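Local coordinates for protein endoglucanase FnCel5A (Fervidobacterium nodosum, PDB 3NCO) that probably hydrolyses internal beta-1,4-glucosidic linkages of cellulose, as an endoglucanase of glycoside hydrolase family 5 built on a TIM barrel, at residues S182-V187 with K243-W248; F202-P207 with R239-Y244; I49-G54 with N94-I99. One frame throughout, in Å; residues are numbered along the deposited sequence.

Interaction 1: S182-V187 with K243-W248; sequences SNYSYV and KYVSEW
The chi1 of 80° at Val187 places CG1 between the backbone N and the carbonyl carbon and leaves CG2 anti to N, while Trp248 holds CG anti to its own N (chi1 -180°), which brings the indole against Val187. CG2 of Val187 then stands over the face of the indole, 3.7 Å from the centroid of its six-membered ring, a CH-pi contact with only 24° of tilt off the normal. Val187 O also lies over a face of the indole, 3.3 Å above the plane and toward the rim. The other methyl, Val187 CG1, touches Tyr244 CE2 at 3.8 Å. In the TIM barrel this pins the loop after strand 174-177 onto helix 232-252, which shields strand 198-204. Asn183 shapes the loop as an Asx turn: its OD1 accepts from Ser185 N at 3.0 Å and from Ser185 OG at 2.7 Å, the two donors arriving from opposite faces of the amide. Tyr184 crosses Tyr244 at about a right angle, and Tyr184 CB rests 3.8 Å from Val245 CG2. The hydroxyl of Tyr244 is hydrogen-bonded to Arg188, the residue after Val187.

Interaction 2: F202-P207 with R239-Y244; sequences FHYYEP and RNHFKY
Phe242 drives its ring between Phe202 and Tyr204, and this wedge is the tight half of a contact between strand 198-204 of the TIM barrel and helix 232-252, the helix that runs back antiparallel outside it. The chi1 of -80° keeps CG of Phe242 anti to the carbonyl carbon and brings the ring in toward the strand. Its CE1 corner sits over the centre of the Tyr204 ring, 3.4 Å above the plane, in a T-shaped pair with the planes at 81°. Phe242 in turn offers a face to Phe202, whose CZ atom points at its centre from 3.8 Å above, a second edge-to-face pair at 78°. From Phe202 through Phe242 to Tyr204, each ring is thus close to perpendicular to the next, and side chains from strand 256-261 and helix 269-285 pack around this buried aromatic cluster.

Toward Glu206 the contact slackens. His241 and Glu206 are both partly exposed, and Glu206 CB comes no nearer to His241 CE1 than 4.2 Å; the other broad side of the Tyr204 ring is backed by the backbone N of Glu206, 3.9 Å above its centre. What ties this looser side to the core is the phenol, which runs from the cluster out to the imidazole. A phenylalanine in place of Tyr204 would probably leave His241 ND1 without this partner and the imidazole freer to turn. His241 is also stacked on Tyr184 of the preceding loop. The phenol and imidazole meet along their edges, with ND1 lying in the plane of the Tyr204 ring, joined by a short hydrogen bond of 2.6 Å between Tyr204 OH and His241 ND1.

Interaction 3: I49-G54 with N94-I99; sequences IIKERG and NDLVVI
The flat groups that Lys51 meets are the peptides of Asn94 and Asp95, and its ammonium approaches the second from one face: NZ donates to Asp95 O at 2.9 Å from above the carbonyl plane, 36° out of it and so not along a lone pair. The C=O...N angle there is 140°. The methylenes of the same side chain lie against the preceding carbonyl, with Lys51 CG only 3.1 Å from Asn94 O and CD at 3.3 Å from it. The chain gets there because CG is anti to the backbone N and the next torsion bends it (chi2 67°), after which it runs extended to NZ.

Asp95, at positive phi, is the C-prime residue of the Schellman motif that ends helix 78-93, so the lysine delivers its charge close to a helix C-terminus, where the partial negative charge of the last turn would probably favour it. The Asp95 carboxylate is not its direct mate: Lys51 NZ is 5.5 Å from OD2, and the part of the Asp95 side chain near the lysine is CB, beside Lys51 CE. The Asn94 amide turns back on the helix it follows, ND2 bonding to Val90 O.

Beside the polar contact is a small apolar patch. Leu96 CD2 touches Lys51 CD at 3.9 Å and Ile50 CG2 at 4.1 Å, the leucine and isoleucine crossing at about a right angle. Helix 44-53 also closes with a Schellman motif, at Gly54, through two weak bonds from its N, and leads into strand 57-60; the segment with Leu96 leads into strand 97-101, which pairs in parallel with strand 57-60 on one side and 137-140 on the other. Phe47 of helix 44-53 adds a further contact to Leu96, and Ile50 also packs against Met26, Phe55 and Phe295.

Interaction 3 comes first along the chain, at the start of barrel strand 97-101; interactions 1 and 2 follow, both ending on helix 232-252 and sharing Lys243 and Tyr244. Their centres lie about 7 Å apart, and they touch directly, Ser182 O probably accepting a hydrogen bond from His203 N at 2.9 Å. Together they fasten one helix both to strand 198-204 and to the loop before that strand. Interaction 3 is about 28 Å from interaction 1 and 26 Å from interaction 2, centre to centre, and lies across the chain's centre from interaction 1. Interaction 2 packs a helix on a barrel strand itself; interaction 3 holds helix 44-53 to the turn leading into another strand.

Interaction 1: S182-V187 with K243-W248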
loop_
_atom_site.group_PDB
_atom_site.type_symbol
_atom_site.label_atom_id
_atom_site.label_comp_id
_atom_site.label_asym_id
_atom_site.label_seq_id
_atom_site.Cartn_x
_atom_site.Cartn_y
_atom_site.Cartn_z
ATOM N N SER A 182 -2.787 2.837 -9.691
ATOM C CA SER A 182 -1.372 2.687 -9.324
ATOM C C SER A 182 -0.635 1.654 -10.228
ATOM O O SER A 182 0.414 1.102 -9.870
ATOM C CB SER A 182 -1.263 2.498 -7.778
ATOM O OG SER A 182 -2.014 3.579 -7.163
ATOM N N ASN A 183 -1.150 1.512 -11.441
ATOM C CA ASN A 183 -0.503 0.637 -12.419
ATOM C C ASN A 183 0.806 1.298 -12.898
ATOM O O ASN A 183 0.860 2.536 -13.094
ATOM C CB ASN A 183 -1.456 0.403 -13.582
ATOM C CG ASN A 183 -0.808 -0.385 -14.723
ATOM O OD1 ASN A 183 -0.066 0.171 -15.538
ATOM N ND2 ASN A 183 -1.097 -1.678 -14.771
ATOM N N TYR A 184 1.859 0.482 -12.997
ATOM C CA TYR A 184 3.236 0.953 -13.236
ATOM C C TYR A 184 3.307 1.922 -14.416
ATOM O O TYR A 184 4.082 2.879 -14.371
ATOM C CB TYR A 184 4.208 -0.251 -13.450
ATOM C CG TYR A 184 4.097 -0.756 -14.855
ATOM C CD1 TYR A 184 4.917 -0.235 -15.859
ATOM C CD2 TYR A 184 3.095 -1.659 -15.209
ATOM C CE1 TYR A 184 4.769 -0.618 -17.173
ATOM C CE2 TYR A 184 2.919 -2.046 -16.575
ATOM C CZ TYR A 184 3.789 -1.515 -17.533
ATOM O OH TYR A 184 3.615 -1.844 -18.862
ATOM N N SER A 185 2.492 1.701 -15.451
ATOM C CA SER A 185 2.670 2.447 -16.686
ATOM C C SER A 185 2.183 3.877 -16.571
ATOM O O SER A 185 2.471 4.705 -17.476
ATOM C CB SER A 185 1.967 1.771 -17.846
ATOM O OG SER A 185 0.576 1.786 -17.650
ATOM N N TYR A 186 1.428 4.190 -15.520
ATOM C CA TYR A 186 0.884 5.532 -15.384
ATOM C C TYR A 186 1.786 6.434 -14.544
ATOM O O TYR A 186 1.430 7.548 -14.201
ATOM C CB TYR A 186 -0.540 5.447 -14.788
ATOM C CG TYR A 186 -1.538 4.845 -15.723
ATOM C CD1 TYR A 186 -2.324 5.664 -16.524
ATOM C CD2 TYR A 186 -1.703 3.456 -15.802
ATOM C CE1 TYR A 186 -3.239 5.119 -17.416
ATOM C CE2 TYR A 186 -2.644 2.895 -16.692
ATOM C CZ TYR A 186 -3.407 3.748 -17.469
ATOM O OH TYR A 186 -4.339 3.232 -18.349
ATOM N N VAL A 187 2.973 5.952 -14.208
ATOM C CA VAL A 187 3.905 6.725 -13.405
ATOM C C VAL A 187 4.179 8.111 -14.052
ATOM O O VAL A 187 4.264 9.124 -13.365
ATOM C CB VAL A 187 5.181 5.879 -13.099
ATOM C CG1 VAL A 187 6.172 5.873 -14.287
ATOM C CG2 VAL A 187 5.818 6.358 -11.857
ATOM N N LYS A 243 11.957 -1.273 -14.731
ATOM C CA LYS A 243 12.934 -0.311 -15.318
ATOM C C LYS A 243 12.279 1.019 -15.734
ATOM O O LYS A 243 12.819 2.125 -15.544
ATOM C CB LYS A 243 13.696 -0.959 -16.463
ATOM C CG LYS A 243 14.774 -0.042 -17.092
ATOM C CD LYS A 243 15.533 -0.783 -18.200
ATOM C CE LYS A 243 14.763 -0.669 -19.490
ATOM N NZ LYS A 243 15.650 -0.161 -20.584
ATOM N N TYR A 244 11.090 0.923 -16.340
ATOM C CA TYR A 244 10.370 2.114 -16.692
ATOM C C TYR A 244 10.114 2.971 -15.456
ATOM O O TYR A 244 10.300 4.195 -15.498
ATOM C CB TYR A 244 9.056 1.711 -17.375
ATOM C CG TYR A 244 8.178 2.839 -17.829
ATOM C CD1 TYR A 244 8.505 3.570 -18.962
ATOM C CD2 TYR A 244 6.965 3.109 -17.182
ATOM C CE1 TYR A 244 7.690 4.581 -19.415
ATOM C CE2 TYR A 244 6.124 4.190 -17.644
ATOM C CZ TYR A 244 6.533 4.886 -18.773
ATOM O OH TYR A 244 5.775 5.911 -19.317
ATOM N N VAL A 245 9.680 2.345 -14.348
ATOM C CA VAL A 245 9.422 3.140 -13.113
ATOM C C VAL A 245 10.728 3.712 -12.541
ATOM O O VAL A 245 10.749 4.878 -12.098
ATOM C CB VAL A 245 8.710 2.303 -12.056
ATOM C CG1 VAL A 245 8.473 3.101 -10.709
ATOM C CG2 VAL A 245 7.323 1.779 -12.648
ATOM N N SER A 246 11.774 2.894 -12.546
ATOM C CA SER A 246 13.057 3.315 -12.047
ATOM C C SER A 246 13.609 4.484 -12.840
ATOM O O SER A 246 14.072 5.473 -12.269
ATOM C CB SER A 246 14.024 2.115 -12.094
ATOM O OG SER A 246 15.345 2.566 -11.901
ATOM N N GLU A 247 13.559 4.416 -14.173
ATOM C CA GLU A 247 14.060 5.573 -14.932
ATOM C C GLU A 247 13.267 6.860 -14.620
ATOM O O GLU A 247 13.848 7.965 -14.468
ATOM C CB GLU A 247 14.045 5.267 -16.444
ATOM C CG GLU A 247 14.964 4.084 -16.832
ATOM C CD GLU A 247 14.863 3.677 -18.317
ATOM O OE1 GLU A 247 13.861 4.054 -18.995
ATOM O OE2 GLU A 247 15.780 2.964 -18.808
ATOM N N TRP A 248 11.951 6.729 -14.522
ATOM C CA TRP A 248 11.129 7.894 -14.127
ATOM C C TRP A 248 11.491 8.437 -12.741
ATOM O O TRP A 248 11.632 9.654 -12.562
ATOM C CB TRP A 248 9.616 7.540 -14.219
ATOM C CG TRP A 248 8.731 8.668 -13.839
ATOM C CD1 TRP A 248 8.201 9.608 -14.663
ATOM C CD2 TRP A 248 8.274 8.994 -12.512
ATOM N NE1 TRP A 248 7.446 10.512 -13.943
ATOM C CE2 TRP A 248 7.460 10.154 -12.616
ATOM C CE3 TRP A 248 8.458 8.402 -11.236
ATOM C CZ2 TRP A 248 6.807 10.747 -11.485
ATOM C CZ3 TRP A 248 7.831 9.006 -10.113
ATOM C CH2 TRP A 248 7.007 10.153 -10.253
#

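Interaction 2: F202-P207 with R239-Y244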
loop_
_atom_site.group_PDB
_atom_site.type_symbol
_atom_site.label_atom_id
_atom_site.label_comp_id
_atom_site.label_asym_id
_atom_site.label_seq_id
_atom_site.Cartn_x
_atom_site.Cartn_y
_atom_site.Cartn_z
ATOM N N PHE A 202 3.771 2.514 -6.469
ATOM C CA PHE A 202 2.922 1.840 -7.498
ATOM C C PHE A 202 2.601 0.455 -6.994
ATOM O O PHE A 202 3.194 0.039 -5.998
ATOM C CB PHE A 202 3.566 1.784 -8.902
ATOM C CG PHE A 202 4.705 0.771 -9.044
ATOM C CD1 PHE A 202 4.563 -0.347 -9.860
ATOM C CD2 PHE A 202 5.943 0.987 -8.394
ATOM C CE1 PHE A 202 5.656 -1.273 -10.015
ATOM C CE2 PHE A 202 7.001 0.076 -8.529
ATOM C CZ PHE A 202 6.850 -1.033 -9.330
ATOM N N HIS A 203 1.598 -0.165 -7.585
ATOM C CA HIS A 203 1.227 -1.523 -7.248
ATOM C C HIS A 203 1.445 -2.405 -8.448
ATOM O O HIS A 203 1.298 -1.944 -9.584
ATOM C CB HIS A 203 -0.231 -1.569 -6.879
ATOM C CG HIS A 203 -0.536 -0.768 -5.656
ATOM N ND1 HIS A 203 -1.814 -0.585 -5.202
ATOM C CD2 HIS A 203 0.285 -0.128 -4.797
ATOM C CE1 HIS A 203 -1.776 0.139 -4.092
ATOM N NE2 HIS A 203 -0.508 0.431 -3.828
ATOM N N TYR A 204 1.816 -3.659 -8.207
ATOM C CA TYR A 204 2.187 -4.536 -9.297
ATOM C C TYR A 204 1.450 -5.860 -9.237
ATOM O O TYR A 204 1.637 -6.642 -8.301
ATOM C CB TYR A 204 3.699 -4.807 -9.374
ATOM C CG TYR A 204 4.093 -5.343 -10.746
ATOM C CD1 TYR A 204 4.087 -4.513 -11.868
ATOM C CD2 TYR A 204 4.477 -6.686 -10.907
ATOM C CE1 TYR A 204 4.435 -5.043 -13.127
ATOM C CE2 TYR A 204 4.824 -7.214 -12.125
ATOM C CZ TYR A 204 4.807 -6.388 -13.227
ATOM O OH TYR A 204 5.178 -6.873 -14.439
ATOM N N TYR A 205 0.648 -6.097 -10.279
ATOM C CA TYR A 205 -0.119 -7.335 -10.421
ATOM C C TYR A 205 -0.108 -7.899 -11.856
ATOM O O TYR A 205 -0.988 -8.684 -12.229
ATOM C CB TYR A 205 -1.562 -7.035 -10.048
ATOM C CG TYR A 205 -1.741 -6.764 -8.569
ATOM C CD1 TYR A 205 -1.702 -7.800 -7.651
ATOM C CD2 TYR A 205 -2.017 -5.445 -8.085
ATOM C CE1 TYR A 205 -1.915 -7.587 -6.311
ATOM C CE2 TYR A 205 -2.242 -5.229 -6.725
ATOM C CZ TYR A 205 -2.192 -6.293 -5.837
ATOM O OH TYR A 205 -2.437 -6.115 -4.501
ATOM N N GLU A 206 0.901 -7.535 -12.646
ATOM C CA GLU A 206 1.035 -8.107 -13.995
ATOM C C GLU A 206 1.736 -9.436 -13.960
ATOM O O GLU A 206 2.675 -9.611 -13.164
ATOM C CB GLU A 206 1.811 -7.162 -14.891
ATOM C CG GLU A 206 1.135 -5.771 -14.901
ATOM C CD GLU A 206 -0.340 -5.883 -15.247
ATOM O OE1 GLU A 206 -0.719 -6.639 -16.171
ATOM O OE2 GLU A 206 -1.178 -5.264 -14.570
ATOM N N PRO A 207 1.319 -10.369 -14.832
ATOM C CA PRO A 207 0.166 -10.364 -15.765
ATOM C C PRO A 207 -1.120 -10.458 -14.956
ATOM O O PRO A 207 -1.231 -11.354 -14.102
ATOM C CB PRO A 207 0.386 -11.646 -16.611
ATOM C CG PRO A 207 1.824 -11.950 -16.405
ATOM C CD PRO A 207 2.129 -11.581 -14.997
ATOM N N ARG A 239 10.946 -7.040 -15.552
ATOM C CA ARG A 239 12.103 -6.148 -15.535
ATOM C C ARG A 239 11.843 -4.876 -16.374
ATOM O O ARG A 239 12.194 -3.780 -15.966
ATOM C CB ARG A 239 13.344 -6.900 -16.039
ATOM C CG ARG A 239 14.619 -6.065 -15.767
ATOM C CD ARG A 239 15.902 -6.714 -16.203
ATOM N NE ARG A 239 15.915 -8.163 -16.032
ATOM C CZ ARG A 239 16.119 -8.785 -14.878
ATOM N NH1 ARG A 239 16.331 -8.079 -13.775
ATOM N NH2 ARG A 239 16.132 -10.115 -14.829
ATOM N N ASN A 240 11.262 -5.039 -17.569
ATOM C CA ASN A 240 10.983 -3.922 -18.469
ATOM C C ASN A 240 10.032 -2.950 -17.740
ATOM O O ASN A 240 10.200 -1.730 -17.782
ATOM C CB ASN A 240 10.391 -4.465 -19.808
ATOM C CG ASN A 240 10.149 -3.380 -20.892
ATOM O OD1 ASN A 240 11.095 -2.755 -21.413
ATOM N ND2 ASN A 240 8.886 -3.203 -21.270
ATOM N N HIS A 241 8.991 -3.506 -17.107
ATOM C CA HIS A 241 8.036 -2.664 -16.357
ATOM C C HIS A 241 8.730 -1.859 -15.230
ATOM O O HIS A 241 8.468 -0.662 -15.045
ATOM C CB HIS A 241 6.969 -3.563 -15.760
ATOM C CG HIS A 241 6.088 -4.200 -16.794
ATOM N ND1 HIS A 241 5.303 -5.297 -16.521
ATOM C CD2 HIS A 241 5.866 -3.890 -18.096
ATOM C CE1 HIS A 241 4.598 -5.610 -17.594
ATOM N NE2 HIS A 241 4.923 -4.772 -18.567
ATOM N N PHE A 242 9.524 -2.544 -14.420
ATOM C CA PHE A 242 10.138 -1.907 -13.234
ATOM C C PHE A 242 11.241 -0.931 -13.660
ATOM O O PHE A 242 11.404 0.140 -13.027
ATOM C CB PHE A 242 10.727 -2.960 -12.295
ATOM C CG PHE A 242 9.714 -3.633 -11.419
ATOM C CD1 PHE A 242 8.492 -4.086 -11.926
ATOM C CD2 PHE A 242 9.950 -3.749 -10.061
ATOM C CE1 PHE A 242 7.530 -4.689 -11.065
ATOM C CE2 PHE A 242 9.006 -4.324 -9.211
ATOM C CZ PHE A 242 7.824 -4.824 -9.725
ATOM N N LYS A 243 11.957 -1.273 -14.731
ATOM C CA LYS A 243 12.934 -0.311 -15.318
ATOM C C LYS A 243 12.279 1.019 -15.734
ATOM O O LYS A 243 12.819 2.125 -15.544
ATOM C CB LYS A 243 13.696 -0.959 -16.463
ATOM C CG LYS A 243 14.774 -0.042 -17.092
ATOM C CD LYS A 243 15.533 -0.783 -18.200
ATOM C CE LYS A 243 14.763 -0.669 -19.490
ATOM N NZ LYS A 243 15.650 -0.161 -20.584
ATOM N N TYR A 244 11.090 0.923 -16.340
ATOM C CA TYR A 244 10.370 2.114 -16.692
ATOM C C TYR A 244 10.114 2.971 -15.456
ATOM O O TYR A 244 10.300 4.195 -15.498
ATOM C CB TYR A 244 9.056 1.711 -17.375
ATOM C CG TYR A 244 8.178 2.839 -17.829
ATOM C CD1 TYR A 244 8.505 3.570 -18.962
ATOM C CD2 TYR A 244 6.965 3.109 -17.182
ATOM C CE1 TYR A 244 7.690 4.581 -19.415
ATOM C CE2 TYR A 244 6.124 4.190 -17.644
ATOM C CZ TYR A 244 6.533 4.886 -18.773
ATOM O OH TYR A 244 5.775 5.911 -19.317
#

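Interaction 3: I49-G54 with N94-I99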
loop_
_atom_site.group_PDB
_atom_site.type_symbol
_atom_site.label_atom_id
_atom_site.label_comp_id
_atom_site.label_asym_id
_atom_site.label_seq_id
_atom_site.Cartn_x
_atom_site.Cartn_y
_atom_site.Cartn_z
ATOM N N ILE A 49 3.997 -11.450 15.400
ATOM C CA ILE A 49 4.194 -12.519 14.383
ATOM C C ILE A 49 4.900 -12.013 13.129
ATOM O O ILE A 49 5.858 -12.596 12.626
ATOM C CB ILE A 49 2.826 -13.154 14.084
ATOM C CG1 ILE A 49 2.378 -13.964 15.311
ATOM C CG2 ILE A 49 2.829 -14.041 12.851
ATOM C CD1 ILE A 49 0.900 -14.292 15.341
ATOM N N ILE A 50 4.392 -10.910 12.620
ATOM C CA ILE A 50 5.015 -10.284 11.467
ATOM C C ILE A 50 6.481 -9.907 11.707
ATOM O O ILE A 50 7.357 -10.148 10.868
ATOM C CB ILE A 50 4.157 -9.037 11.029
ATOM C CG1 ILE A 50 2.780 -9.513 10.490
ATOM C CG2 ILE A 50 4.901 -8.161 9.947
ATOM C CD1 ILE A 50 1.783 -8.377 10.247
ATOM N N LYS A 51 6.740 -9.277 12.848
ATOM C CA LYS A 51 8.115 -8.834 13.129
ATOM C C LYS A 51 9.000 -10.057 13.297
ATOM O O LYS A 51 10.082 -10.091 12.711
ATOM C CB LYS A 51 8.168 -7.968 14.388
ATOM C CG LYS A 51 9.627 -7.482 14.791
ATOM C CD LYS A 51 10.190 -6.506 13.763
ATOM C CE LYS A 51 11.615 -6.009 14.149
ATOM N NZ LYS A 51 12.008 -4.904 13.226
ATOM N N GLU A 52 8.534 -11.068 14.061
ATOM C CA GLU A 52 9.370 -12.276 14.292
ATOM C C GLU A 52 9.774 -12.934 12.985
ATOM O O GLU A 52 10.884 -13.521 12.875
ATOM C CB GLU A 52 8.671 -13.360 15.156
ATOM C CG GLU A 52 8.184 -12.910 16.480
ATOM C CD GLU A 52 7.403 -13.991 17.271
ATOM O OE1 GLU A 52 7.952 -14.405 18.334
ATOM O OE2 GLU A 52 6.248 -14.399 16.873
ATOM N N ARG A 53 8.870 -12.917 12.010
ATOM C CA ARG A 53 9.166 -13.571 10.727
ATOM C C ARG A 53 10.237 -12.832 9.944
ATOM O O ARG A 53 10.927 -13.444 9.095
ATOM C CB ARG A 53 7.886 -13.777 9.901
ATOM C CG ARG A 53 8.101 -14.499 8.571
ATOM C CD ARG A 53 8.696 -15.932 8.781
ATOM N NE ARG A 53 8.906 -16.652 7.522
ATOM C CZ ARG A 53 9.985 -16.489 6.748
ATOM N NH1 ARG A 53 10.947 -15.639 7.117
ATOM N NH2 ARG A 53 10.105 -17.165 5.597
ATOM N N GLY A 54 10.389 -11.536 10.247
ATOM C CA GLY A 54 11.495 -10.760 9.709
ATOM C C GLY A 54 11.082 -9.632 8.764
ATOM O O GLY A 54 11.938 -9.006 8.157
ATOM N N ASN A 94 6.161 -3.270 18.365
ATOM C CA ASN A 94 6.865 -4.447 17.849
ATOM C C ASN A 94 7.908 -4.039 16.803
ATOM O O ASN A 94 8.350 -4.868 15.984
ATOM C CB ASN A 94 5.845 -5.414 17.228
ATOM C CG ASN A 94 5.116 -6.195 18.272
ATOM O OD1 ASN A 94 5.638 -7.173 18.806
ATOM N ND2 ASN A 94 3.897 -5.737 18.607
ATOM N N ASP A 95 8.329 -2.776 16.860
ATOM C CA ASP A 95 9.476 -2.296 16.061
ATOM C C ASP A 95 9.264 -2.468 14.546
ATOM O O ASP A 95 10.211 -2.753 13.786
ATOM C CB ASP A 95 10.765 -2.971 16.504
ATOM C CG ASP A 95 11.201 -2.535 17.894
ATOM O OD1 ASP A 95 10.785 -1.453 18.361
ATOM O OD2 ASP A 95 11.985 -3.278 18.516
ATOM N N LEU A 96 8.031 -2.255 14.103
ATOM C CA LEU A 96 7.745 -2.206 12.656
ATOM C C LEU A 96 7.627 -0.766 12.237
ATOM O O LEU A 96 7.114 0.043 13.011
ATOM C CB LEU A 96 6.411 -2.912 12.372
ATOM C CG LEU A 96 6.453 -4.426 12.632
ATOM C CD1 LEU A 96 5.006 -5.033 12.696
ATOM C CD2 LEU A 96 7.258 -5.166 11.560
ATOM N N VAL A 97 8.046 -0.437 10.982
ATOM C CA VAL A 97 7.688 0.839 10.384
ATOM C C VAL A 97 6.226 0.656 9.988
ATOM O O VAL A 97 5.819 -0.472 9.604
ATOM C CB VAL A 97 8.603 1.116 9.175
ATOM C CG1 VAL A 97 8.038 2.202 8.266
ATOM C CG2 VAL A 97 9.958 1.584 9.718
ATOM N N VAL A 98 5.429 1.729 10.112
ATOM C CA VAL A 98 3.998 1.567 9.899
ATOM C C VAL A 98 3.562 2.612 8.879
ATOM O O VAL A 98 3.934 3.801 9.034
ATOM C CB VAL A 98 3.213 1.775 11.212
ATOM C CG1 VAL A 98 1.727 1.598 10.952
ATOM C CG2 VAL A 98 3.770 0.811 12.301
ATOM N N ILE A 99 2.789 2.162 7.867
ATOM C CA ILE A 99 2.243 3.065 6.848
ATOM C C ILE A 99 0.729 3.024 7.054
ATOM O O ILE A 99 0.141 1.945 7.014
ATOM C CB ILE A 99 2.605 2.577 5.424
ATOM C CG1 ILE A 99 4.120 2.675 5.089
ATOM C CG2 ILE A 99 1.882 3.438 4.379
ATOM C CD1 ILE A 99 4.560 1.759 3.983
#